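Local atomic coordinates of leucine rich repeat and phosphatase domain containing protein (Entamoeba histolytica, PDB entry 3EMU), a protein that belongs to the dual-specificity phosphatase family and probably binds phosphate groups, although its departure from the usual catalytic signature makes phosphatase activity uncertain. Residues T11-I14 against H18-S21; L57-V62 against Y70-N75; I92-G95 against K100-A103; I104-L109 against I118-K123. One frame throughout, in Å; residues are numbered along the deposited sequence.

Contact 1: T11-I14 against H18-S21; sequences TQII and HLGS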
loop_
_atom_site.group_PDB
_atom_site.type_symbol
_atom_site.label_atom_id
_atom_site.label_comp_id
_atom_site.label_asym_id
_atom_site.label_seq_id
_atom_site.Cartn_x
_atom_site.Cartn_y
_atom_site.Cartn_z
ATOM N N THR A 11 -9.999 -3.880 -1.999
ATOM C CA THR A 11 -9.864 -3.771 -3.448
ATOM C C THR A 11 -8.536 -4.380 -3.963
ATOM O O THR A 11 -7.421 -4.101 -3.446
ATOM C CB THR A 11 -9.990 -2.298 -3.907
ATOM O OG1 THR A 11 -11.225 -1.775 -3.416
ATOM C CG2 THR A 11 -9.974 -2.158 -5.451
ATOM N N GLN A 12 -8.655 -5.235 -4.964
ATOM C CA GLN A 12 -7.464 -5.843 -5.554
ATOM C C GLN A 12 -6.832 -4.825 -6.497
ATOM O O GLN A 12 -7.526 -4.236 -7.366
ATOM C CB GLN A 12 -7.786 -7.106 -6.353
ATOM C CG GLN A 12 -6.475 -7.658 -6.926
ATOM C CD GLN A 12 -6.569 -9.015 -7.566
ATOM O OE1 GLN A 12 -6.784 -10.021 -6.899
ATOM N NE2 GLN A 12 -6.324 -9.060 -8.865
ATOM N N ILE A 13 -5.532 -4.594 -6.326
ATOM C CA ILE A 13 -4.919 -3.511 -7.117
ATOM C C ILE A 13 -4.239 -4.078 -8.407
ATOM O O ILE A 13 -4.535 -3.651 -9.503
ATOM C CB ILE A 13 -3.976 -2.621 -6.268
ATOM C CG1 ILE A 13 -4.788 -1.876 -5.154
ATOM C CG2 ILE A 13 -3.181 -1.661 -7.170
ATOM C CD1 ILE A 13 -5.989 -1.013 -5.691
ATOM N N ILE A 14 -3.391 -5.082 -8.210
ATOM C CA ILE A 14 -2.816 -5.919 -9.246
ATOM C C ILE A 14 -2.780 -7.242 -8.497
ATOM O O ILE A 14 -3.087 -7.298 -7.307
ATOM C CB ILE A 14 -1.328 -5.498 -9.648
ATOM C CG1 ILE A 14 -0.381 -5.684 -8.462
ATOM C CG2 ILE A 14 -1.261 -4.056 -10.224
ATOM C CD1 ILE A 14 1.097 -5.461 -8.773
ATOM N N HIS A 18 -3.738 -6.148 -2.361
ATOM C CA HIS A 18 -5.081 -5.705 -1.986
ATOM C C HIS A 18 -4.978 -4.508 -1.055
ATOM O O HIS A 18 -4.126 -4.440 -0.165
ATOM C CB HIS A 18 -5.863 -6.864 -1.366
ATOM C CG HIS A 18 -5.956 -8.088 -2.244
ATOM N ND1 HIS A 18 -7.108 -8.434 -2.935
ATOM C CD2 HIS A 18 -5.061 -9.080 -2.493
ATOM C CE1 HIS A 18 -6.918 -9.580 -3.571
ATOM N NE2 HIS A 18 -5.680 -9.984 -3.335
ATOM N N LEU A 19 -5.851 -3.554 -1.310
ATOM C CA LEU A 19 -5.916 -2.313 -0.573
ATOM C C LEU A 19 -7.222 -2.265 0.288
ATOM O O LEU A 19 -8.334 -2.469 -0.235
ATOM C CB LEU A 19 -5.909 -1.177 -1.574
ATOM C CG LEU A 19 -5.838 0.228 -1.022
ATOM C CD1 LEU A 19 -4.669 0.371 -0.047
ATOM C CD2 LEU A 19 -5.751 1.196 -2.200
ATOM N N GLY A 20 -7.070 -2.040 1.590
ATOM C CA GLY A 20 -8.232 -2.005 2.484
ATOM C C GLY A 20 -8.138 -1.124 3.745
ATOM O O GLY A 20 -7.188 -0.336 3.924
ATOM N N SER A 21 -9.128 -1.286 4.625
ATOM C CA SER A 21 -9.231 -0.535 5.875
ATOM C C SER A 21 -9.260 -1.523 7.049
ATOM O O SER A 21 -9.519 -2.725 6.850
ATOM C CB SER A 21 -10.529 0.275 5.875
ATOM O OG SER A 21 -11.649 -0.601 5.787
#

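Contact 2: L57-V62 against Y70-N75; sequences LRLDIV and YDSIPN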
loop_
_atom_site.group_PDB
_atom_site.type_symbol
_atom_site.label_atom_id
_atom_site.label_comp_id
_atom_site.label_asym_id
_atom_site.label_seq_id
_atom_site.Cartn_x
_atom_site.Cartn_y
_atom_site.Cartn_z
ATOM N N LEU A 57 3.323 -7.077 9.262
ATOM C CA LEU A 57 4.304 -6.042 9.463
ATOM C C LEU A 57 3.567 -4.730 9.702
ATOM O O LEU A 57 2.659 -4.366 8.966
ATOM C CB LEU A 57 5.217 -5.919 8.251
ATOM C CG LEU A 57 6.198 -4.754 8.324
ATOM C CD1 LEU A 57 7.097 -4.946 9.508
ATOM C CD2 LEU A 57 7.015 -4.590 7.064
ATOM N N ARG A 58 3.966 -4.019 10.747
ATOM C CA ARG A 58 3.390 -2.721 11.065
ATOM C C ARG A 58 4.387 -1.628 10.720
ATOM O O ARG A 58 5.535 -1.683 11.165
ATOM C CB ARG A 58 3.034 -2.614 12.569
ATOM N N LEU A 59 3.936 -0.629 9.966
ATOM C CA LEU A 59 4.737 0.560 9.723
ATOM C C LEU A 59 4.294 1.646 10.668
ATOM O O LEU A 59 3.107 1.955 10.791
ATOM C CB LEU A 59 4.560 1.063 8.294
ATOM C CG LEU A 59 4.688 0.004 7.219
ATOM C CD1 LEU A 59 4.536 0.643 5.857
ATOM C CD2 LEU A 59 6.055 -0.740 7.375
ATOM N N ASP A 60 5.257 2.281 11.284
ATOM C CA ASP A 60 4.934 3.174 12.354
ATOM C C ASP A 60 4.755 4.600 11.889
ATOM O O ASP A 60 5.535 5.472 12.238
ATOM C CB ASP A 60 6.060 3.140 13.370
ATOM C CG ASP A 60 5.553 2.841 14.724
ATOM O OD1 ASP A 60 5.188 3.842 15.394
ATOM O OD2 ASP A 60 5.460 1.613 15.063
ATOM N N ILE A 61 3.731 4.846 11.099
ATOM C CA ILE A 61 3.556 6.165 10.581
ATOM C C ILE A 61 2.449 6.864 11.370
ATOM O O ILE A 61 1.282 6.473 11.298
ATOM C CB ILE A 61 3.287 6.131 9.073
ATOM C CG1 ILE A 61 4.406 5.336 8.382
ATOM C CG2 ILE A 61 3.179 7.538 8.551
ATOM C CD1 ILE A 61 4.050 4.823 7.050
ATOM N N VAL A 62 2.843 7.879 12.143
ATOM C CA VAL A 62 1.884 8.635 12.941
ATOM C C VAL A 62 1.529 10.024 12.454
ATOM O O VAL A 62 0.546 10.576 12.948
ATOM C CB VAL A 62 2.234 8.709 14.476
ATOM C CG1 VAL A 62 1.936 7.349 15.168
ATOM C CG2 VAL A 62 3.699 9.202 14.738
ATOM N N TYR A 70 8.213 8.038 3.841
ATOM C CA TYR A 70 9.394 7.859 3.033
ATOM C C TYR A 70 10.317 6.769 3.646
ATOM O O TYR A 70 10.674 5.793 2.959
ATOM C CB TYR A 70 10.145 9.189 3.003
ATOM C CG TYR A 70 11.432 9.147 2.254
ATOM C CD1 TYR A 70 11.430 9.219 0.852
ATOM C CD2 TYR A 70 12.663 9.015 2.921
ATOM C CE1 TYR A 70 12.616 9.172 0.119
ATOM C CE2 TYR A 70 13.876 8.988 2.208
ATOM C CZ TYR A 70 13.849 9.075 0.787
ATOM O OH TYR A 70 14.995 9.036 0.003
ATOM N N ASP A 71 10.655 6.928 4.933
ATOM C CA ASP A 71 11.599 6.061 5.609
ATOM C C ASP A 71 11.114 4.620 5.631
ATOM O O ASP A 71 11.913 3.655 5.609
ATOM C CB ASP A 71 11.891 6.585 7.032
ATOM C CG ASP A 71 12.803 7.822 7.029
ATOM O OD1 ASP A 71 13.535 8.044 6.003
ATOM O OD2 ASP A 71 12.798 8.574 8.046
ATOM N N SER A 72 9.801 4.447 5.620
ATOM C CA SER A 72 9.258 3.097 5.765
ATOM C C SER A 72 9.136 2.418 4.383
ATOM O O SER A 72 8.772 1.249 4.262
ATOM C CB SER A 72 7.875 3.163 6.489
ATOM O OG SER A 72 6.867 3.552 5.542
ATOM N N ILE A 73 9.443 3.140 3.318
ATOM C CA ILE A 73 9.177 2.578 1.991
ATOM C C ILE A 73 9.901 1.261 1.660
ATOM O O ILE A 73 9.276 0.291 1.131
ATOM C CB ILE A 73 9.338 3.654 0.896
ATOM C CG1 ILE A 73 8.165 4.645 1.017
ATOM C CG2 ILE A 73 9.374 2.998 -0.505
ATOM C CD1 ILE A 73 8.186 5.850 0.033
ATOM N N PRO A 74 11.209 1.205 1.979
ATOM C CA PRO A 74 11.957 -0.008 1.590
ATOM C C PRO A 74 11.502 -1.236 2.381
ATOM O O PRO A 74 11.313 -2.305 1.797
ATOM C CB PRO A 74 13.446 0.353 1.854
ATOM C CG PRO A 74 13.487 1.852 1.888
ATOM C CD PRO A 74 12.087 2.330 2.363
ATOM N N ASN A 75 11.266 -1.083 3.690
ATOM C CA ASN A 75 10.626 -2.193 4.450
ATOM C C ASN A 75 9.297 -2.647 3.892
ATOM O O ASN A 75 9.037 -3.819 3.794
ATOM C CB ASN A 75 10.501 -1.864 5.940
ATOM C CG ASN A 75 11.836 -2.025 6.693
ATOM O OD1 ASN A 75 12.099 -1.315 7.666
ATOM N ND2 ASN A 75 12.693 -2.946 6.228
#

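Contact 3: I92-G95 against K100-A103; sequences IISG and KAPA. With SO4 (sulfate ion), chain B.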
loop_
_atom_site.group_PDB
_atom_site.type_symbol
_atom_site.label_atom_id
_atom_site.label_comp_id
_atom_site.label_asym_id
_atom_site.label_seq_id
_atom_site.Cartn_x
_atom_site.Cartn_y
_atom_site.Cartn_z
ATOM N N ILE A 92 -3.045 -4.573 2.315
ATOM C CA ILE A 92 -2.390 -3.379 2.866
ATOM C C ILE A 92 -3.465 -2.451 3.443
ATOM O O ILE A 92 -4.393 -2.078 2.743
ATOM C CB ILE A 92 -1.503 -2.657 1.804
ATOM C CG1 ILE A 92 -0.435 -3.650 1.277
ATOM C CG2 ILE A 92 -0.848 -1.374 2.382
ATOM C CD1 ILE A 92 -0.155 -3.534 -0.210
ATOM N N ILE A 93 -3.365 -2.122 4.731
ATOM C CA ILE A 93 -4.485 -1.428 5.378
ATOM C C ILE A 93 -4.030 -0.261 6.244
ATOM O O ILE A 93 -2.926 -0.280 6.809
ATOM C CB ILE A 93 -5.391 -2.385 6.211
ATOM C CG1 ILE A 93 -4.667 -2.845 7.465
ATOM C CG2 ILE A 93 -5.856 -3.566 5.440
ATOM C CD1 ILE A 93 -5.613 -3.579 8.484
ATOM N N SER A 94 -4.845 0.790 6.256
ATOM C CA SER A 94 -4.728 1.865 7.256
ATOM C C SER A 94 -6.112 1.986 7.945
ATOM O O SER A 94 -7.052 1.303 7.525
ATOM C CB SER A 94 -4.279 3.190 6.614
ATOM O OG SER A 94 -5.101 3.490 5.519
ATOM N N GLY A 95 -6.228 2.812 8.995
ATOM C CA GLY A 95 -7.483 2.936 9.786
ATOM C C GLY A 95 -8.730 3.150 8.930
ATOM O O GLY A 95 -9.666 2.330 8.959
ATOM N N LYS A 100 -3.152 6.751 4.216
ATOM C CA LYS A 100 -1.871 6.057 4.386
ATOM C C LYS A 100 -1.677 4.749 3.564
ATOM O O LYS A 100 -0.626 4.576 2.930
ATOM C CB LYS A 100 -1.584 5.799 5.865
ATOM C CG LYS A 100 -1.211 7.026 6.629
ATOM C CD LYS A 100 -0.854 6.654 8.071
ATOM C CE LYS A 100 -1.866 7.175 9.076
ATOM N NZ LYS A 100 -3.182 6.542 8.907
ATOM N N ALA A 101 -2.647 3.836 3.588
ATOM C CA ALA A 101 -2.506 2.594 2.826
ATOM C C ALA A 101 -2.355 2.857 1.290
ATOM O O ALA A 101 -1.513 2.215 0.611
ATOM C CB ALA A 101 -3.618 1.589 3.111
ATOM N N PRO A 102 -3.168 3.779 0.740
ATOM C CA PRO A 102 -2.992 4.041 -0.699
ATOM C C PRO A 102 -1.625 4.670 -1.058
ATOM O O PRO A 102 -1.086 4.342 -2.119
ATOM C CB PRO A 102 -4.141 4.998 -1.034
ATOM C CG PRO A 102 -5.223 4.678 0.056
ATOM C CD PRO A 102 -4.420 4.353 1.277
ATOM N N ALA A 103 -1.093 5.542 -0.192
ATOM C CA ALA A 103 0.231 6.130 -0.386
ATOM C C ALA A 103 1.312 5.032 -0.490
ATOM O O ALA A 103 2.165 5.085 -1.384
ATOM C CB ALA A 103 0.574 7.133 0.722
HETATM S S SO4 B . -5.989 6.531 6.984
HETATM O O1 SO4 B . -6.190 5.828 5.704
HETATM O O2 SO4 B . -4.678 7.091 7.166
HETATM O O3 SO4 B . -6.922 7.643 6.952
HETATM O O4 SO4 B . -6.195 5.612 8.079
HETATM O O HOH W 1 -4.025 4.012 9.915
#

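Contact 4: I104-L109 against I118-K123; sequences IVIAFL and INAFNK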
loop_
_atom_site.group_PDB
_atom_site.type_symbol
_atom_site.label_atom_id
_atom_site.label_comp_id
_atom_site.label_asym_id
_atom_site.label_seq_id
_atom_site.Cartn_x
_atom_site.Cartn_y
_atom_site.Cartn_z
ATOM N N ILE A 104 1.255 4.037 0.395
ATOM C CA ILE A 104 2.167 2.903 0.327
ATOM C C ILE A 104 2.030 2.126 -0.980
ATOM O O ILE A 104 3.043 1.697 -1.556
ATOM C CB ILE A 104 2.025 1.936 1.568
ATOM C CG1 ILE A 104 2.576 2.584 2.824
ATOM C CG2 ILE A 104 2.750 0.571 1.357
ATOM C CD1 ILE A 104 4.063 2.909 2.752
ATOM N N VAL A 105 0.793 1.881 -1.411
ATOM C CA VAL A 105 0.551 1.134 -2.641
ATOM C C VAL A 105 1.117 1.893 -3.858
ATOM O O VAL A 105 1.691 1.294 -4.777
ATOM C CB VAL A 105 -0.969 0.763 -2.827
ATOM C CG1 VAL A 105 -1.276 0.275 -4.230
ATOM C CG2 VAL A 105 -1.414 -0.323 -1.798
ATOM N N ILE A 106 0.952 3.212 -3.851
ATOM C CA ILE A 106 1.558 4.044 -4.848
ATOM C C ILE A 106 3.118 3.902 -4.889
ATOM O O ILE A 106 3.657 3.669 -5.965
ATOM C CB ILE A 106 1.131 5.496 -4.704
ATOM C CG1 ILE A 106 -0.375 5.627 -5.023
ATOM C CG2 ILE A 106 1.989 6.409 -5.626
ATOM C CD1 ILE A 106 -0.966 7.035 -4.795
ATOM N N ALA A 107 3.802 4.076 -3.747
ATOM C CA ALA A 107 5.238 3.890 -3.654
ATOM C C ALA A 107 5.663 2.541 -4.261
ATOM O O ALA A 107 6.626 2.462 -5.070
ATOM C CB ALA A 107 5.695 3.997 -2.223
ATOM N N PHE A 108 4.942 1.481 -3.882
ATOM C CA PHE A 108 5.201 0.168 -4.409
ATOM C C PHE A 108 5.148 0.067 -5.948
ATOM O O PHE A 108 6.041 -0.517 -6.566
ATOM C CB PHE A 108 4.278 -0.880 -3.795
ATOM C CG PHE A 108 4.430 -2.225 -4.430
ATOM C CD1 PHE A 108 5.572 -3.030 -4.149
ATOM C CD2 PHE A 108 3.493 -2.683 -5.355
ATOM C CE1 PHE A 108 5.768 -4.264 -4.770
ATOM C CE2 PHE A 108 3.682 -3.917 -5.976
ATOM C CZ PHE A 108 4.830 -4.705 -5.686
ATOM N N LEU A 109 4.089 0.578 -6.566
ATOM C CA LEU A 109 3.934 0.522 -8.016
ATOM C C LEU A 109 4.924 1.452 -8.742
ATOM O O LEU A 109 5.362 1.138 -9.852
ATOM C CB LEU A 109 2.528 0.946 -8.395
ATOM C CG LEU A 109 1.300 0.130 -7.953
ATOM C CD1 LEU A 109 0.019 0.928 -8.344
ATOM C CD2 LEU A 109 1.259 -1.260 -8.574
ATOM N N ILE A 118 2.656 10.518 -10.485
ATOM C CA ILE A 118 1.317 10.896 -10.994
ATOM C C ILE A 118 0.629 9.739 -11.685
ATOM O O ILE A 118 -0.582 9.527 -11.535
ATOM C CB ILE A 118 1.372 12.168 -11.937
ATOM C CG1 ILE A 118 -0.045 12.708 -12.265
ATOM C CG2 ILE A 118 2.093 11.869 -13.263
ATOM C CD1 ILE A 118 -1.046 12.823 -11.045
ATOM N N ASN A 119 1.395 8.969 -12.441
ATOM C CA ASN A 119 0.834 7.846 -13.165
ATOM C C ASN A 119 0.465 6.682 -12.234
ATOM O O ASN A 119 -0.493 5.932 -12.494
ATOM C CB ASN A 119 1.823 7.356 -14.222
ATOM C CG ASN A 119 1.798 8.184 -15.556
ATOM O OD1 ASN A 119 2.741 8.067 -16.365
ATOM N ND2 ASN A 119 0.724 8.946 -15.810
ATOM N N ALA A 120 1.272 6.491 -11.188
ATOM C CA ALA A 120 0.993 5.470 -10.142
ATOM C C ALA A 120 -0.241 5.950 -9.308
ATOM O O ALA A 120 -1.125 5.163 -8.968
ATOM C CB ALA A 120 2.230 5.247 -9.243
ATOM N N PHE A 121 -0.283 7.247 -9.021
ATOM C CA PHE A 121 -1.461 7.841 -8.400
ATOM C C PHE A 121 -2.762 7.600 -9.202
ATOM O O PHE A 121 -3.762 7.095 -8.665
ATOM C CB PHE A 121 -1.258 9.343 -8.138
ATOM C CG PHE A 121 -2.466 9.974 -7.516
ATOM C CD1 PHE A 121 -2.598 10.026 -6.119
ATOM C CD2 PHE A 121 -3.544 10.400 -8.332
ATOM C CE1 PHE A 121 -3.754 10.570 -5.542
ATOM C CE2 PHE A 121 -4.698 10.917 -7.763
ATOM C CZ PHE A 121 -4.812 11.009 -6.373
ATOM N N ASN A 122 -2.726 7.908 -10.495
ATOM C CA ASN A 122 -3.906 7.780 -11.335
ATOM C C ASN A 122 -4.415 6.358 -11.497
ATOM O O ASN A 122 -5.640 6.115 -11.510
ATOM C CB ASN A 122 -3.632 8.328 -12.723
ATOM C CG ASN A 122 -3.502 9.812 -12.735
ATOM O OD1 ASN A 122 -2.965 10.368 -13.681
ATOM N ND2 ASN A 122 -3.991 10.476 -11.698
ATOM N N LYS A 123 -3.474 5.437 -11.685
ATOM C CA LYS A 123 -3.782 4.044 -11.702
ATOM C C LYS A 123 -4.503 3.571 -10.414
ATOM O O LYS A 123 -5.499 2.851 -10.496
ATOM C CB LYS A 123 -2.496 3.222 -11.929
ATOM C CG LYS A 123 -2.713 1.704 -11.740
ATOM C CD LYS A 123 -1.613 0.838 -12.395
ATOM C CE LYS A 123 -2.015 -0.671 -12.396
ATOM N NZ LYS A 123 -1.238 -1.507 -13.422
#

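Contact 1: T11-I14 against H18-S21
Thr11 and Leu19 form an antiparallel hydrogen-bonded pair that fixes the compact part of this beta hairpin. Thr11 N donates to Leu19 O at 2.8 Å, and Leu19 N returns a bond to Thr11 O at 2.7 Å. Thr11 O also receives a CA-H...O contact from His18, with His18 CA 3.2 Å away, so this carbonyl meets two successive residues of the facing strand. On the buried side Ile13 joins Leu19: Ile13 CG1 rests 3.8 Å from Leu19 CB, and Ile13 CD1 reaches both that CB and Leu19 CD2. The two branched chains cross obliquely and make a small apolar patch.

The other side of the hairpin is looser. Here Gln12 and His18 form the adjoining non-hydrogen-bonded pair. With CG anti to the backbone N (chi1 180°), the glutamine places its CG over one face of the imidazole, Gln12 CG standing 4.2 Å from the His18 ring centroid in a CH-pi contact. The terminal amide is turned nearly perpendicular to the ring, and Gln12 OE1 comes within 3.4 Å of His18 CE1. Gln12 is solvent-exposed, whereas His18 is buried and has its ring turned to Tyr30, whose hydroxyl is hydrogen-bonded to His18 ND1.

Strand 11-14 forms one edge of the mixed sheet. Strand 17-21 joins it to the parallel strand 89-94, while Ile13 and Leu19 pack on Val105 of helix 100-112, which lies over the same side of the hairpin.

Contact 2: L57-V62 against Y70-N75
Ser72 is the point on which two side chains from 57-62 converge. These contacts are van der Waals in kind: Ile61 CD1 lies 3.4 Å from Ser72 OG, and Leu59 CD1 approaches the same oxygen to 3.7 Å. Each aliphatic chain thus presents the end of one branch to the helix. The isoleucine can do so because its CG1 is anti to the carbonyl carbon (chi1 -54°) and the chain beyond it is extended, carrying CD1 outward. One helical turn further on, Leu57 CD2 reaches the backbone of Asn75, 3.9 Å from Asn75 O, at the more exposed margin of the interface.

No hydrogen bond joins 57-62 to 70-75 directly, though just outside Val62 N is bonded to Gln68 OE1 at the start of the helix. Ser72 OG is bonded back to Leu69 O in its own helix, which satisfies the hydroxyl while it sits among methyl groups. On the other side the chain leaves the strand through an inverse gamma turn centred on Asp60, with a weak bond of 3.0 Å from Ile61 N to Leu59 O. The turn lets Ile61 follow Leu57 and Leu59 in pointing its CB at the helix.

Strand 55-59 is an edge strand of the sheet and pairs in parallel with strand 36-42. Helix 68-85 covers its inner side chains, with Ile104 of helix 100-112 touching Leu59 and Ser72, and Phe137 of helix 135-151 reaching Ile61.

Contact 3: I92-G95 against K100-A103
Ser94 holds OG between its backbone N and carbonyl carbon (chi1 51°), turning the hydroxyl toward the first turn of helix 100-112 and the sulfate. Lys100 sets out extended and then bends at chi3 (-112°) and chi4 (65°), so that its chain curls round sulfate O2 and carries NZ to it. That NZ-O2 separation is modelled too short for its exact length to be trusted.

Ser94 OG is gripped from several directions. It accepts a hydrogen bond from Ala101 N at 3.1 Å and a weak one from Gly97 N, and it donates to sulfate O1 at 2.6 Å. Lys100 N adds a weak bond to the same O2, 3.3 Å long, from a different direction than NZ. One water accepts from Gly95 N at 2.7 Å and from Lys100 NZ at 2.9 Å, and donates to sulfate O4, tying strand end, lysine and anion together. Below this polar layer the small CB of Ala101 lies close against the strand, 3.7 Å from Ile93 C and 4.1 Å from Ile92 CG2.

Thr96 OG1 and the backbone N atoms of Val98 and Asn99 complete the grip on the sulfate, which sits at the N-terminal end of the helix, where the helix dipole would probably favour an anion. The loop between strand 89-94 and helix 100-112 corresponds to the P-loop of the protein tyrosine phosphatase superfamily; Ser94 and Lys100 occupy the positions of the signature's usual cysteine and arginine, and the sulfate probably mimics a substrate phosphate.

Contact 4: I104-L109 against I118-K123
In the helical layer of the phosphatase domain, helix 100-112 meets helix 117-127 chiefly through Ile106 and Ala120. The segment axes pass 8.9 Å apart at an angle of 126°, and the backbones come nearest at these two residues, where the CA atoms of Ile106 and Ala120 are 5.5 Å apart. The two branches of the isoleucine divide the work. Ile106 CG2 packs on Ala120 CB at 3.8 Å, while the extended branch (chi2 175°) sends Ile106 CD1 past the alanine to lie 3.7 Å from Phe121 CD1 and close to Phe121 CA. The CB of Phe121 sets out away from the facing helix, yet the near side of its ring is met obliquely by the methyl.

One turn on from Ile106, Leu109 CB comes to 4.4 Å from Ala120 CB, so the alanine methyl faces both Ile106 and Leu109. Leu109 CD1 also reaches the aliphatic part of Lys123, 4.4 Å from its CD; that chain is stretched out, and its NZ is hydrogen-bonded to Gln113 OE1. No hydrogen bond joins the two segments themselves. This is apolar helix-helix packing within the alpha/beta fold of dual-specificity phosphatases, resting a further helix on the one that follows the P-loop.

Helix 100-112 connects all four contacts. Its first residue, Lys100, shares the sulfate of contact 3 with the preceding loop and Ser94, its next turns form one side of contact 4, and its side chains reach the others: Leu19 CD1 of contact 1 lies 3.8 Å from Val105 CG2, and Leu59 CD1 of contact 2 lies 3.9 Å from Ile104 CD1. Contacts 1 and 3 are sheet neighbours, His18 O lying 2.7 Å from Ile92 N (probable hydrogen bond). Contacts 1 and 2, centred about 18 Å apart, do not touch. Contacts 2 and 4, centred about 11 and 12 Å from contact 3, both touch it: Ile61 O near Lys100 CD, Ile92 CD1 3.8 Å from Val105 CG2.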